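Local structure of sugar isomerase (Sinorhizobium meliloti, 3QC0) at residues L59-L64 with A93-D98; R87-A92 with P130-A135; C206-P211 with D224-L229. The protein binds a zinc ion in a TIM barrel of the xylose isomerase-like family and probably interconverts sugars as an isomerase. All coordinates share one frame; numbering follows the deposited sequence.

Contact 1 (L59-L64 with A93-D98)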
loop_
_atom_site.group_PDB
_atom_site.type_symbol
_atom_site.label_atom_id
_atom_site.label_comp_id
_atom_site.label_asym_id
_atom_site.label_seq_id
_atom_site.Cartn_x
_atom_site.Cartn_y
_atom_site.Cartn_z
ATOM N N LEU A 59 -25.374 10.667 22.422
ATOM C CA LEU A 59 -24.111 10.254 21.734
ATOM C C LEU A 59 -24.086 10.760 20.312
ATOM O O LEU A 59 -25.078 10.662 19.591
ATOM C CB LEU A 59 -23.952 8.727 21.708
ATOM C CG LEU A 59 -23.894 7.925 23.010
ATOM C CD1 LEU A 59 -23.709 6.425 22.713
ATOM C CD2 LEU A 59 -22.811 8.423 23.932
ATOM N N LYS A 60 -22.921 11.274 19.902
ATOM C CA LYS A 60 -22.614 11.525 18.491
ATOM C C LYS A 60 -22.071 10.225 17.909
ATOM O O LYS A 60 -21.342 9.497 18.584
ATOM C CB LYS A 60 -21.580 12.648 18.353
ATOM C CG LYS A 60 -20.875 12.668 16.996
ATOM C CD LYS A 60 -19.879 13.825 16.872
ATOM C CE LYS A 60 -20.567 15.179 16.692
ATOM N NZ LYS A 60 -21.552 15.224 15.584
ATOM N N LEU A 61 -22.459 9.912 16.681
ATOM C CA LEU A 61 -21.810 8.852 15.911
ATOM C C LEU A 61 -20.959 9.512 14.834
ATOM O O LEU A 61 -21.482 10.194 13.949
ATOM C CB LEU A 61 -22.811 7.907 15.270
ATOM C CG LEU A 61 -23.125 6.650 16.087
ATOM C CD1 LEU A 61 -23.860 6.974 17.384
ATOM C CD2 LEU A 61 -23.878 5.627 15.231
ATOM N N THR A 62 -19.645 9.355 14.934
ATOM C CA THR A 62 -18.768 9.937 13.902
ATOM C C THR A 62 -18.865 9.147 12.591
ATOM O O THR A 62 -18.470 9.645 11.527
ATOM C CB THR A 62 -17.299 10.030 14.400
ATOM O OG1 THR A 62 -16.912 8.786 14.991
ATOM C CG2 THR A 62 -17.159 11.184 15.411
ATOM N N GLY A 63 -19.358 7.914 12.683
ATOM C CA GLY A 63 -19.618 7.076 11.534
ATOM C C GLY A 63 -20.400 5.841 11.931
ATOM O O GLY A 63 -20.483 5.520 13.133
ATOM N N LEU A 64 -20.962 5.164 10.934
ATOM C CA LEU A 64 -21.401 3.770 11.070
ATOM C C LEU A 64 -20.528 2.958 10.105
ATOM O O LEU A 64 -20.405 3.305 8.919
ATOM C CB LEU A 64 -22.873 3.599 10.708
ATOM C CG LEU A 64 -23.430 2.178 10.738
ATOM C CD1 LEU A 64 -23.376 1.552 12.166
ATOM C CD2 LEU A 64 -24.871 2.139 10.175
ATOM N N ALA A 93 -29.215 6.376 9.555
ATOM C CA ALA A 93 -30.244 7.420 9.789
ATOM C C ALA A 93 -30.890 7.224 11.152
ATOM O O ALA A 93 -31.017 8.188 11.900
ATOM C CB ALA A 93 -31.269 7.379 8.686
ATOM N N GLU A 94 -31.237 5.990 11.486
ATOM C CA GLU A 94 -31.866 5.687 12.789
ATOM C C GLU A 94 -30.965 6.092 13.948
ATOM O O GLU A 94 -31.422 6.593 14.991
ATOM C CB GLU A 94 -32.185 4.205 12.899
ATOM C CG GLU A 94 -32.714 3.766 14.279
ATOM C CD GLU A 94 -34.017 4.479 14.671
ATOM O OE1 GLU A 94 -34.850 4.741 13.791
ATOM O OE2 GLU A 94 -34.185 4.773 15.866
ATOM N N LEU A 95 -29.658 5.862 13.793
ATOM C CA LEU A 95 -28.693 6.160 14.828
ATOM C C LEU A 95 -28.169 7.611 14.816
ATOM O O LEU A 95 -27.332 7.976 15.644
ATOM C CB LEU A 95 -27.539 5.169 14.761
ATOM C CG LEU A 95 -27.909 3.690 14.857
ATOM C CD1 LEU A 95 -26.670 2.808 14.597
ATOM C CD2 LEU A 95 -28.567 3.397 16.234
ATOM N N GLY A 96 -28.615 8.420 13.855
ATOM C CA GLY A 96 -28.135 9.783 13.699
ATOM C C GLY A 96 -26.661 9.901 13.348
ATOM O O GLY A 96 -26.024 10.886 13.692
ATOM N N ALA A 97 -26.145 8.892 12.658
ATOM C CA ALA A 97 -24.716 8.893 12.303
ATOM C C ALA A 97 -24.309 10.085 11.404
ATOM O O ALA A 97 -25.021 10.455 10.466
ATOM C CB ALA A 97 -24.311 7.572 11.621
ATOM N N ASP A 98 -23.143 10.660 11.686
ATOM C CA ASP A 98 -22.641 11.772 10.899
ATOM C C ASP A 98 -22.292 11.356 9.457
ATOM O O ASP A 98 -22.273 12.190 8.554
ATOM C CB ASP A 98 -21.399 12.366 11.555
ATOM C CG ASP A 98 -21.719 13.134 12.833
ATOM O OD1 ASP A 98 -22.915 13.340 13.133
ATOM O OD2 ASP A 98 -20.766 13.558 13.524
HETATM O O HOH W 1 -26.182 10.141 16.869
HETATM O O HOH W 2 -24.084 11.921 15.328
#
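Lys-60 meets Asp-98 in a salt bridge, with NZ 2.8 Å from OD2. The lysine chain starts with CG anti to the backbone N (chi1 161°) and then bends at both of its last torsions, which brings the ammonium round to the syn lone pair of OD2; the two side chains cross at about a right angle. Leu-61 makes the central contacts. Its carbonyl O accepts the backbone N of Asp-98 at 2.8 Å, nearly straight at hydrogen (164°), while its own N donates to water 2, which also bonds Gly-96 O and Asp-98 OD1. The CB of Leu-61 lies against Ala-97 CA at 3.7 Å, and its CD2 branch reaches Leu-95 CB, also at 3.7 Å. Thr-62 turns its CB from the segment 93-98 and bonds Glu-246 and Ser-8 through OG1. Leu-64 closes the patch, its CB 4.3 Å from Ala-97 CB.

Segment 93-98 is the end of helix 75-94 and the turn after it, where Gly-96, at positive phi, completes a Schellman motif and the chain turns toward strand 100-103. This is the beta-alpha-beta unit of strand 60-68, helix 75-94 and strand 100-103. Helix 47-57 adds Val-54 against Leu-61 and Ala-50 against Leu-95, and strand 34-36 pairs with Lys-60 and Thr-62 through Ile-35.

Contact 2 (R87-A92 with P130-A135)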
loop_
_atom_site.group_PDB
_atom_site.type_symbol
_atom_site.label_atom_id
_atom_site.label_comp_id
_atom_site.label_asym_id
_atom_site.label_seq_id
_atom_site.Cartn_x
_atom_site.Cartn_y
_atom_site.Cartn_z
ATOM N N ARG A 87 -29.919 -0.500 3.211
ATOM C CA ARG A 87 -30.177 -0.889 4.587
ATOM C C ARG A 87 -29.193 -0.204 5.551
ATOM O O ARG A 87 -29.565 0.284 6.603
ATOM C CB ARG A 87 -30.091 -2.409 4.749
ATOM C CG ARG A 87 -30.981 -3.259 3.863
ATOM C CD ARG A 87 -32.466 -3.200 4.264
ATOM N NE ARG A 87 -33.041 -1.885 3.964
ATOM C CZ ARG A 87 -33.370 -1.449 2.744
ATOM N NH1 ARG A 87 -33.213 -2.207 1.661
ATOM N NH2 ARG A 87 -33.837 -0.221 2.600
ATOM N N ALA A 88 -27.908 -0.146 5.164
ATOM C CA ALA A 88 -26.919 0.507 5.958
ATOM C C ALA A 88 -27.241 1.987 6.162
ATOM O O ALA A 88 -27.048 2.527 7.240
ATOM C CB ALA A 88 -25.497 0.319 5.354
ATOM N N VAL A 89 -27.730 2.642 5.110
ATOM C CA VAL A 89 -28.162 4.026 5.198
ATOM C C VAL A 89 -29.309 4.145 6.186
ATOM O O VAL A 89 -29.285 5.043 6.995
ATOM C CB VAL A 89 -28.597 4.566 3.834
ATOM C CG1 VAL A 89 -29.421 5.882 3.970
ATOM C CG2 VAL A 89 -27.345 4.803 2.930
ATOM N N ASP A 90 -30.271 3.228 6.120
ATOM C CA ASP A 90 -31.415 3.275 7.041
ATOM C C ASP A 90 -30.945 3.158 8.513
ATOM O O ASP A 90 -31.457 3.828 9.415
ATOM C CB ASP A 90 -32.428 2.190 6.710
ATOM C CG ASP A 90 -33.100 2.379 5.375
ATOM O OD1 ASP A 90 -32.945 3.444 4.697
ATOM O OD2 ASP A 90 -33.815 1.434 4.981
ATOM N N GLU A 91 -29.997 2.258 8.754
ATOM C CA GLU A 91 -29.389 2.072 10.056
ATOM C C GLU A 91 -28.689 3.353 10.518
ATOM O O GLU A 91 -28.889 3.815 11.646
ATOM C CB GLU A 91 -28.431 0.879 10.035
ATOM C CG GLU A 91 -29.084 -0.455 9.707
ATOM C CD GLU A 91 -28.118 -1.537 9.268
ATOM O OE1 GLU A 91 -26.930 -1.432 9.626
ATOM O OE2 GLU A 91 -28.567 -2.480 8.542
ATOM N N ALA A 92 -27.867 3.938 9.649
ATOM C CA ALA A 92 -27.179 5.161 9.969
ATOM C C ALA A 92 -28.146 6.272 10.328
ATOM O O ALA A 92 -27.892 7.046 11.251
ATOM C CB ALA A 92 -26.227 5.617 8.789
ATOM N N PRO A 130 -29.093 8.515 -4.042
ATOM C CA PRO A 130 -30.442 9.117 -3.814
ATOM C C PRO A 130 -31.081 8.666 -2.495
ATOM O O PRO A 130 -31.758 9.475 -1.829
ATOM C CB PRO A 130 -31.239 8.667 -5.050
ATOM C CG PRO A 130 -30.172 8.420 -6.117
ATOM C CD PRO A 130 -29.013 7.856 -5.350
ATOM N N HIS A 131 -30.873 7.398 -2.136
ATOM C CA HIS A 131 -31.375 6.896 -0.878
ATOM C C HIS A 131 -30.716 7.589 0.298
ATOM O O HIS A 131 -31.363 7.980 1.259
ATOM C CB HIS A 131 -31.172 5.396 -0.828
ATOM C CG HIS A 131 -31.967 4.735 0.236
ATOM N ND1 HIS A 131 -33.256 4.330 0.033
ATOM C CD2 HIS A 131 -31.641 4.368 1.497
ATOM C CE1 HIS A 131 -33.708 3.763 1.143
ATOM N NE2 HIS A 131 -32.755 3.795 2.055
ATOM N N ALA A 132 -29.399 7.769 0.209
ATOM C CA ALA A 132 -28.651 8.428 1.254
ATOM C C ALA A 132 -29.065 9.895 1.398
ATOM O O ALA A 132 -29.238 10.397 2.507
ATOM C CB ALA A 132 -27.119 8.310 0.974
ATOM N N ARG A 133 -29.184 10.591 0.277
ATOM C CA ARG A 133 -29.566 12.012 0.308
ATOM C C ARG A 133 -30.966 12.184 0.895
ATOM O O ARG A 133 -31.162 13.048 1.743
ATOM C CB ARG A 133 -29.434 12.607 -1.083
ATOM C CG ARG A 133 -27.972 12.829 -1.512
ATOM C CD ARG A 133 -27.840 13.414 -2.952
ATOM N NE ARG A 133 -27.836 14.873 -2.997
ATOM C CZ ARG A 133 -28.248 15.593 -4.042
ATOM N NH1 ARG A 133 -28.745 15.002 -5.120
ATOM N NH2 ARG A 133 -28.190 16.910 -4.001
ATOM N N ALA A 134 -31.898 11.316 0.524
ATOM C CA ALA A 134 -33.272 11.371 1.069
ATOM C C ALA A 134 -33.290 11.109 2.572
ATOM O O ALA A 134 -34.117 11.692 3.293
ATOM C CB ALA A 134 -34.161 10.378 0.320
ATOM N N ALA A 135 -32.395 10.240 3.064
ATOM C CA ALA A 135 -32.277 9.914 4.476
ATOM C C ALA A 135 -31.497 10.918 5.296
ATOM O O ALA A 135 -31.489 10.833 6.531
ATOM C CB ALA A 135 -31.670 8.453 4.665
#
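His-131 and Asp-90 join two neighbouring outer helices of the TIM barrel, 75-94 and 114-135. Over the segments 87-92 and 130-135 their axes run nearly parallel, 14° apart, and approach to 9.5 Å, as expected of successive helices that each return the chain to the next parallel strand.

The polar part is a histidine-carboxylate hydrogen bond. NE2 of His-131 donates to OD1 of Asp-90 at 2.7 Å, with an angle of 161° at hydrogen. The oxygen lies at the ring edge, near the ring plane, and is approached on its syn side though somewhat out of the carboxylate plane. With CG anti to the backbone N (chi1 -164°), the imidazole extends across to helix 75-94. The second carboxylate oxygen is held from within the same helix: NH2 of Arg-87 makes a salt bridge to OD2 of Asp-90 at 2.9 Å. OD2 lies in the guanidinium plane, while NH2 meets it from above the carboxylate plane. Each oxygen of Asp-90 thus has a donor of its own, which fixes the carboxylate's rotation. The nearby arginine might weaken any tendency of His-131 to take up a second proton, whereas Asp-90 would probably favour it.

The apolar part centres on Val-89, whose two methyls divide the work. CG2 meets Ala-132 CB at 4.0 Å, and farther inward Val-89 and Ala-132 both rest on Leu-139 of strand 139-141. CG1 lies 3.7 Å from CD2 of His-131 and presses on Ala-135 CB at 3.5 Å, tighter than usual for two carbons.

Contact 3 (C206-P211 with D224-L229)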
loop_
_atom_site.group_PDB
_atom_site.type_symbol
_atom_site.label_atom_id
_atom_site.label_comp_id
_atom_site.label_asym_id
_atom_site.label_seq_id
_atom_site.Cartn_x
_atom_site.Cartn_y
_atom_site.Cartn_z
ATOM N N CYS A 206 -4.985 6.220 14.748
ATOM C CA CYS A 206 -4.319 4.970 15.141
ATOM C C CYS A 206 -2.867 5.206 14.697
ATOM O O CYS A 206 -2.482 6.346 14.460
ATOM C CB CYS A 206 -4.935 3.728 14.490
ATOM S SG CYS A 206 -4.907 3.786 12.703
ATOM N N ASP A 207 -2.074 4.152 14.636
ATOM C CA ASP A 207 -0.705 4.322 14.217
ATOM C C ASP A 207 -0.213 3.147 13.382
ATOM O O ASP A 207 -0.806 2.054 13.415
ATOM C CB ASP A 207 0.226 4.533 15.438
ATOM C CG ASP A 207 1.302 5.602 15.194
ATOM O OD1 ASP A 207 1.709 5.810 14.005
ATOM O OD2 ASP A 207 1.781 6.223 16.192
ATOM N N TRP A 208 0.854 3.414 12.634
ATOM C CA TRP A 208 1.538 2.428 11.819
ATOM C C TRP A 208 2.793 1.967 12.536
ATOM O O TRP A 208 3.711 2.753 12.737
ATOM C CB TRP A 208 1.874 3.021 10.426
ATOM C CG TRP A 208 2.489 1.971 9.531
ATOM C CD1 TRP A 208 3.816 1.596 9.489
ATOM C CD2 TRP A 208 1.818 1.122 8.593
ATOM N NE1 TRP A 208 3.995 0.611 8.558
ATOM C CE2 TRP A 208 2.786 0.295 8.000
ATOM C CE3 TRP A 208 0.527 1.029 8.146
ATOM C CZ2 TRP A 208 2.462 -0.644 7.042
ATOM C CZ3 TRP A 208 0.195 0.088 7.216
ATOM C CH2 TRP A 208 1.165 -0.720 6.644
ATOM N N LEU A 209 2.792 0.707 12.959
ATOM C CA LEU A 209 3.898 0.167 13.757
ATOM C C LEU A 209 5.080 -0.247 12.898
ATOM O O LEU A 209 4.910 -0.662 11.763
ATOM C CB LEU A 209 3.402 -1.014 14.595
ATOM C CG LEU A 209 2.272 -0.722 15.594
ATOM C CD1 LEU A 209 1.864 -2.068 16.236
ATOM C CD2 LEU A 209 2.710 0.378 16.587
ATOM N N VAL A 210 6.267 -0.179 13.505
ATOM C CA VAL A 210 7.479 -0.721 12.894
ATOM C C VAL A 210 8.075 -1.776 13.854
ATOM O O VAL A 210 8.578 -1.422 14.918
ATOM C CB VAL A 210 8.526 0.382 12.559
ATOM C CG1 VAL A 210 9.859 -0.253 12.070
ATOM C CG2 VAL A 210 7.944 1.373 11.515
ATOM N N PRO A 211 8.030 -3.056 13.469
ATOM C CA PRO A 211 7.401 -3.625 12.285
ATOM C C PRO A 211 5.891 -3.724 12.457
ATOM O O PRO A 211 5.381 -3.698 13.588
ATOM C CB PRO A 211 7.983 -5.035 12.236
ATOM C CG PRO A 211 8.139 -5.369 13.700
ATOM C CD PRO A 211 8.659 -4.113 14.306
ATOM N N ASP A 224 2.650 4.872 19.328
ATOM C CA ASP A 224 3.475 3.676 19.357
ATOM C C ASP A 224 4.122 3.444 18.000
ATOM O O ASP A 224 5.038 2.605 17.879
ATOM C CB ASP A 224 2.660 2.430 19.743
ATOM C CG ASP A 224 2.365 2.325 21.251
ATOM O OD1 ASP A 224 2.896 3.155 22.030
ATOM O OD2 ASP A 224 1.672 1.347 21.621
ATOM N N GLY A 225 3.651 4.166 16.972
ATOM C CA GLY A 225 4.182 3.992 15.609
ATOM C C GLY A 225 4.816 5.260 15.067
ATOM O O GLY A 225 5.296 6.099 15.819
ATOM N N VAL A 226 4.802 5.391 13.734
ATOM C CA VAL A 226 5.583 6.385 13.011
ATOM C C VAL A 226 4.792 7.460 12.308
ATOM O O VAL A 226 5.384 8.303 11.620
ATOM C CB VAL A 226 6.484 5.701 11.964
ATOM C CG1 VAL A 226 7.415 4.729 12.654
ATOM C CG2 VAL A 226 5.654 5.085 10.835
ATOM N N ILE A 227 3.475 7.460 12.423
ATOM C CA ILE A 227 2.681 8.452 11.710
ATOM C C ILE A 227 2.800 9.812 12.362
ATOM O O ILE A 227 2.734 9.936 13.573
ATOM C CB ILE A 227 1.182 8.049 11.623
ATOM C CG1 ILE A 227 1.031 6.708 10.869
ATOM C CG2 ILE A 227 0.358 9.166 10.959
ATOM C CD1 ILE A 227 -0.401 6.241 10.678
ATOM N N ASP A 228 2.976 10.840 11.550
ATOM C CA ASP A 228 2.967 12.221 12.031
ATOM C C ASP A 228 1.517 12.639 12.233
ATOM O O ASP A 228 0.958 13.402 11.425
ATOM C CB ASP A 228 3.692 13.083 11.006
ATOM C CG ASP A 228 3.746 14.569 11.358
ATOM O OD1 ASP A 228 3.342 14.978 12.466
ATOM O OD2 ASP A 228 4.215 15.368 10.478
ATOM N N LEU A 229 0.908 12.099 13.312
ATOM C CA LEU A 229 -0.510 12.334 13.618
ATOM C C LEU A 229 -0.778 13.826 13.773
ATOM O O LEU A 229 -1.759 14.358 13.224
ATOM C CB LEU A 229 -0.929 11.540 14.856
ATOM C CG LEU A 229 -0.921 10.024 14.688
ATOM C CD1 LEU A 229 -0.997 9.288 16.049
ATOM C CD2 LEU A 229 -2.046 9.572 13.713
HETATM O O HOH W 3 3.037 8.524 15.881
HETATM O O HOH W 4 6.432 1.037 16.140
#
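The carboxylate of Asp-207 takes backbone N-H groups from the facing segment with both of its oxygens. OD1 accepts Ile-227 N at 2.9 Å through its syn lone pair, with an angle of 163° at hydrogen, and on its anti side receives the N of the next residue, Trp-208. OD2 has a weak bond from Gly-225 N, bent to 142°, and further bonds from Gly-223 N and water 3. Main chain adds to this: Val-226 N donates to Trp-208 O at 3.0 Å, and Gly-225 CA comes to 3.2 Å from the same oxygen in a CH...O contact. A CB at Gly-225 would collide with both Trp-208 O and Asp-207 OD1, so close an approach depends on the missing side chain.

An alanine in place of Asp-207 would strip the N-H groups of Gly-225 and Ile-227 of their acceptors, and the segment 224-229 would probably be less firmly fixed to its partner.

Both segments belong to the long loop that follows strand 200-205 of the TIM barrel and leads to helix 229-238, for which Asp-228 is the N-cap.

Apolar contacts flank the polar centre. Ile-227 CG1 packs on Trp-208 CB at 3.8 Å, and Val-226 CG1 meets Val-210 CG2 at 3.6 Å, the two valines crossing at about a right angle. A chi1 of -176° sets Trp-208 CG opposite its backbone N, carrying the indole alongside Val-226. Leu-229 CD2 lies 3.3 Å from Cys-206 O, a buried oxygen without a hydrogen-bonding partner. Farther out, water 4 links Val-210 N to the backbone O of Asp-224; the carboxylate of that residue forms a salt bridge with Arg-270. The Trp-208 ring meets those of His-145, Tyr-179 and Trp-182, while Ala-150 of the second subunit packs on Trp-208 and Val-210.

How the contacts relate
Contacts 1 and 2 are neighbours, with centres 12 Å apart, and share helix 75-94. They touch directly: Ala-97 N lies 2.9 Å from Ala-92 O, a probable hydrogen bond, and Leu-64 CD2 packs 3.5 Å from Ala-92 N. Their segments alternate along the chain, so successive barrel units interlock there. Contact 3 lies on the opposite side of the chain's centre, its centre about 28 Å from that of contact 1 and 34 Å from that of contact 2. The zinc site, formed by Glu-142, Asp-177, His-204 and Glu-248, lies between contacts 1 and 3: the side chain of Cys-206 is about 7 Å from the metal, and the side chain of Thr-62 about 6 Å from that of His-204. Contact 2 is remote from it.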